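Local coordinates for PHOX (Pseudomonas fluorescens, PDB 4A9V), which hydrolyses phosphate monoesters as an alkaline phosphatase, using an iron-calcium cofactor housed in a beta-propeller, at residues A[421-427]-A[451-455]; A[46-50]-A[59-63]. All coordinates share one frame; numbering follows the deposited sequence.

Contact 1: residues A[421-427]-A[451-455]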
# COMPACT_ATOMS: atom_id res chain seq x y z
N ARG A 421 10.08 17.28 12.71
CA ARG A 421 9.12 18.36 12.96
C ARG A 421 7.97 17.89 13.84
O ARG A 421 7.27 16.93 13.51
CB ARG A 421 8.55 18.91 11.65
CG ARG A 421 9.59 19.58 10.76
CD ARG A 421 9.00 20.08 9.45
NE ARG A 421 8.46 18.99 8.66
CZ ARG A 421 7.99 19.12 7.42
NH1 ARG A 421 8.03 20.29 6.82
NH2 ARG A 421 7.51 18.06 6.79
N GLU A 422 7.65 18.68 14.86
CA GLU A 422 6.41 18.48 15.60
C GLU A 422 5.22 18.73 14.68
O GLU A 422 5.30 19.50 13.73
CB GLU A 422 6.34 19.44 16.79
CG GLU A 422 6.13 20.88 16.36
CD GLU A 422 5.84 21.84 17.50
OE1 GLU A 422 5.81 21.40 18.67
OE2 GLU A 422 5.73 23.05 17.22
N LYS A 423 4.08 18.11 15.01
CA LYS A 423 2.81 18.48 14.38
C LYS A 423 2.98 18.48 12.85
O LYS A 423 2.69 19.46 12.17
CB LYS A 423 2.32 19.83 14.90
CG LYS A 423 2.07 19.82 16.40
CD LYS A 423 1.68 21.19 16.93
CE LYS A 423 1.57 21.18 18.45
NZ LYS A 423 1.31 22.54 19.02
N ASN A 424 3.47 17.36 12.34
CA ASN A 424 3.93 17.26 10.97
C ASN A 424 2.75 17.00 10.03
O ASN A 424 2.14 15.93 10.05
CB ASN A 424 4.92 16.10 10.91
CG ASN A 424 5.37 15.77 9.50
OD1 ASN A 424 5.30 16.60 8.59
ND2 ASN A 424 5.93 14.57 9.33
N VAL A 425 2.37 18.02 9.26
CA VAL A 425 1.24 17.91 8.35
C VAL A 425 1.65 17.61 6.91
O VAL A 425 0.78 17.38 6.07
CB VAL A 425 0.34 19.16 8.40
CG1 VAL A 425 -0.14 19.42 9.82
CG2 VAL A 425 1.04 20.38 7.83
N TYR A 426 2.95 17.63 6.62
CA TYR A 426 3.41 17.53 5.23
C TYR A 426 4.09 16.22 4.86
O TYR A 426 4.02 15.80 3.71
CB TYR A 426 4.35 18.68 4.88
CG TYR A 426 3.72 20.05 4.98
CD1 TYR A 426 2.75 20.45 4.07
CD2 TYR A 426 4.15 20.97 5.93
CE1 TYR A 426 2.20 21.73 4.14
CE2 TYR A 426 3.61 22.25 5.99
CZ TYR A 426 2.66 22.63 5.08
OH TYR A 426 2.14 23.90 5.17
N GLY A 427 4.85 15.64 5.79
CA GLY A 427 5.58 14.41 5.51
C GLY A 427 6.98 14.61 4.94
O GLY A 427 7.47 15.73 4.76
N VAL A 451 12.01 16.76 2.56
CA VAL A 451 11.07 17.12 3.61
C VAL A 451 10.00 18.00 2.99
O VAL A 451 10.30 19.10 2.51
CB VAL A 451 11.77 17.86 4.77
CG1 VAL A 451 10.77 18.13 5.88
CG2 VAL A 451 12.96 17.06 5.29
N ALA A 452 8.80 17.46 2.82
CA ALA A 452 7.75 18.21 2.16
C ALA A 452 7.37 19.43 3.00
O ALA A 452 7.51 19.43 4.22
CB ALA A 452 6.54 17.33 1.90
N GLY A 453 6.88 20.46 2.33
CA GLY A 453 6.45 21.66 3.01
C GLY A 453 5.81 22.64 2.06
O GLY A 453 5.63 22.35 0.87
N ASN A 454 5.46 23.80 2.59
CA ASN A 454 4.84 24.84 1.79
C ASN A 454 5.64 26.13 1.92
O ASN A 454 5.43 26.91 2.84
CB ASN A 454 3.39 25.09 2.23
CG ASN A 454 2.63 25.96 1.25
OD1 ASN A 454 3.20 26.88 0.66
ND2 ASN A 454 1.37 25.63 1.02
N PRO A 455 6.60 26.34 1.02
CA PRO A 455 7.46 27.52 1.10
C PRO A 455 6.77 28.80 0.66
O PRO A 455 7.31 29.88 0.86
CB PRO A 455 8.62 27.18 0.16
CG PRO A 455 8.07 26.18 -0.79
CD PRO A 455 7.09 25.37 0.01

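Contact 2: residues A[46-50]-A[59-63]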
# COMPACT_ATOMS: atom_id res chain seq x y z
N GLY A 46 -20.42 -11.32 -18.16
CA GLY A 46 -20.58 -10.94 -16.77
C GLY A 46 -21.50 -9.74 -16.61
O GLY A 46 -21.78 -9.03 -17.56
N PRO A 47 -21.93 -9.49 -15.38
CA PRO A 47 -22.93 -8.46 -15.12
C PRO A 47 -22.35 -7.05 -15.32
O PRO A 47 -21.32 -6.71 -14.73
CB PRO A 47 -23.32 -8.70 -13.66
CG PRO A 47 -22.14 -9.41 -13.07
CD PRO A 47 -21.61 -10.27 -14.17
N ALA A 48 -23.05 -6.23 -16.09
CA ALA A 48 -22.63 -4.86 -16.32
C ALA A 48 -22.66 -4.08 -15.01
O ALA A 48 -23.54 -4.29 -14.17
CB ALA A 48 -23.53 -4.19 -17.34
N PHE A 49 -21.75 -3.11 -14.90
CA PHE A 49 -21.82 -2.14 -13.82
C PHE A 49 -23.17 -1.43 -13.83
O PHE A 49 -23.66 -1.02 -14.88
CB PHE A 49 -20.69 -1.12 -13.96
CG PHE A 49 -20.73 -0.03 -12.92
CD1 PHE A 49 -20.50 -0.32 -11.59
CD2 PHE A 49 -21.01 1.28 -13.27
CE1 PHE A 49 -20.52 0.67 -10.63
CE2 PHE A 49 -21.00 2.28 -12.32
CZ PHE A 49 -20.76 1.98 -11.00
N ASP A 50 -23.75 -1.28 -12.65
CA ASP A 50 -25.04 -0.63 -12.48
C ASP A 50 -24.84 0.67 -11.69
O ASP A 50 -24.63 0.64 -10.48
CB ASP A 50 -25.98 -1.57 -11.74
CG ASP A 50 -27.38 -1.01 -11.58
OD1 ASP A 50 -27.56 0.19 -11.87
OD2 ASP A 50 -28.26 -1.75 -11.10
N ALA A 59 -22.81 -10.17 -7.97
CA ALA A 59 -22.22 -9.48 -9.12
C ALA A 59 -20.89 -8.83 -8.76
O ALA A 59 -19.94 -8.91 -9.52
CB ALA A 59 -23.19 -8.44 -9.67
N GLN A 60 -20.82 -8.20 -7.60
CA GLN A 60 -19.59 -7.51 -7.22
C GLN A 60 -18.44 -8.50 -7.02
O GLN A 60 -17.29 -8.16 -7.29
CB GLN A 60 -19.81 -6.66 -5.96
CG GLN A 60 -18.57 -5.89 -5.52
CD GLN A 60 -18.11 -4.85 -6.52
OE1 GLN A 60 -18.69 -3.78 -6.65
NE2 GLN A 60 -17.06 -5.18 -7.25
N GLU A 61 -18.77 -9.74 -6.66
CA GLU A 61 -17.76 -10.79 -6.52
C GLU A 61 -17.13 -11.20 -7.85
O GLU A 61 -16.09 -11.86 -7.84
CB GLU A 61 -18.34 -12.02 -5.81
CG GLU A 61 -18.63 -11.74 -4.34
CD GLU A 61 -19.38 -12.85 -3.62
OE1 GLU A 61 -19.93 -13.76 -4.27
OE2 GLU A 61 -19.58 -12.71 -2.39
N VAL A 62 -17.72 -10.79 -8.97
CA VAL A 62 -17.17 -11.07 -10.30
C VAL A 62 -16.92 -9.79 -11.10
O VAL A 62 -16.75 -9.83 -12.32
CB VAL A 62 -18.05 -12.05 -11.11
CG1 VAL A 62 -18.07 -13.42 -10.44
CG2 VAL A 62 -19.46 -11.52 -11.29
N GLN A 63 -16.83 -8.67 -10.39
CA GLN A 63 -16.53 -7.37 -10.98
C GLN A 63 -15.28 -6.80 -10.34
O GLN A 63 -14.97 -7.08 -9.18
CB GLN A 63 -17.69 -6.39 -10.76
CG GLN A 63 -18.93 -6.73 -11.57
CD GLN A 63 -20.19 -6.05 -11.06
OE1 GLN A 63 -20.31 -5.71 -9.87
NE2 GLN A 63 -21.18 -5.95 -11.93
O HOH W 1 -23.92 -4.94 -11.42

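Contact 1: residues A[421-427]-A[451-455]
Tyr426 and Arg421 close on the backbone of Ala452 and Gly453 in the beta-propeller, where the loop entering strand 428-434 meets the loop leaving its antiparallel neighbour 443-451. Tyr426 begins close to the backbone, its CB 3.3 Å from Ala452 O and also packed against Ala452 CB. Its CG lies 3.7 Å from Gly453 CA, which sits over one face of the ring, offset toward its rim, in a CH-pi contact: CA stands 3.9 Å from the ring centroid and 17° off the normal. Val425 CG2 covers the opposite face, so the ring is sandwiched. At the tip, Tyr426 OH comes within 3.4 Å of Asn454 CB, while its hydrogen bond goes to Asp502 O, an acceptor shared with Asn454 ND2. The Tyr426 loop is itself braced by Asn424 OD1, which accepts from Tyr426 N, an Asx turn, and from Gly427 N, which makes the wider Asx motif.

Arg421 reaches Ala452 by a different route. A bend at chi3 (-62°) brings its guanidinium end-on to Ala452 O, with Arg421 NH1 at 2.8 Å and Arg421 NH2 at 2.9 Å, both bonds appreciably bent. NH1 also serves Pro462 O. One backbone bond joins the two segments, Ala452 N donating to Gly427 O. The oxygen held by Arg421 lies at the guanidinium's edge, whereas Val451 CG1 sits 3.3 Å above its plane, over the centre.

Contact 2: residues A[46-50]-A[59-63]
Pro47 presses its ring against Ala59 and Val62 in the tight, apolar half of this contact, which joins the loop 46-50 to the last part of helix 57-60 and the type I beta turn Gln60-Gln63. Pro47 CG meets Ala59 CB at 3.7 Å, and Pro47 CD meets Val62 CG2 at 3.8 Å, the proline and valine side chains lying roughly at right angles. A backbone bond from Val62 N to Ala59 O keeps these two partners of the ring together.

Beyond the proline the packing gives way to polar links. Gln63, the last residue of the turn, extends beyond CG (chi2 162°) and carries its amide to the loop. Gln63 NE2 donates to Pro47 O at 2.9 Å in an almost straight bond; the acceptor lies in the plane of the glutamine amide, yet the donor stands well above the carbonyl plane, away from the lone-pair directions. On the looser side Ala48, whose CB points away, is linked indirectly: a water accepts from Gln63 NE2 at 3.0 Å and donates to Ala48 O at 2.9 Å. Farther along, Phe49 turns to other parts of the fold, meeting Trp38 edge-to-face and Arg570 in a cation-pi contact.

A leucine in place of Gln63 would probably leave Pro47 O without this donor and deprive the water of its bond to NE2. With one amide nitrogen serving both a carbonyl and a water, the link ties the loop backbone to the turn through neutral groups, without any ion pair between the segments.

Contact 2 comes first along the chain and is complete long before contact 1 opens. Their centres are 42 Å apart, on opposite sides of the chain's centre, and they do not touch. Contact 2 is a surface join in the loop region after strand 30-37, which pairs with the late strand 572-578 in a sheet uniting the two ends of the chain, as in propeller closure. Contact 1 is buried and links loops flanking strands 428-434 and 443-451, neighbours in a different antiparallel sheet. The side-chain position of its Gly427 lies about 10 Å from a bound calcium ion, whereas contact 2 is remote from the metal sites. The two thus join separate parts of the propeller.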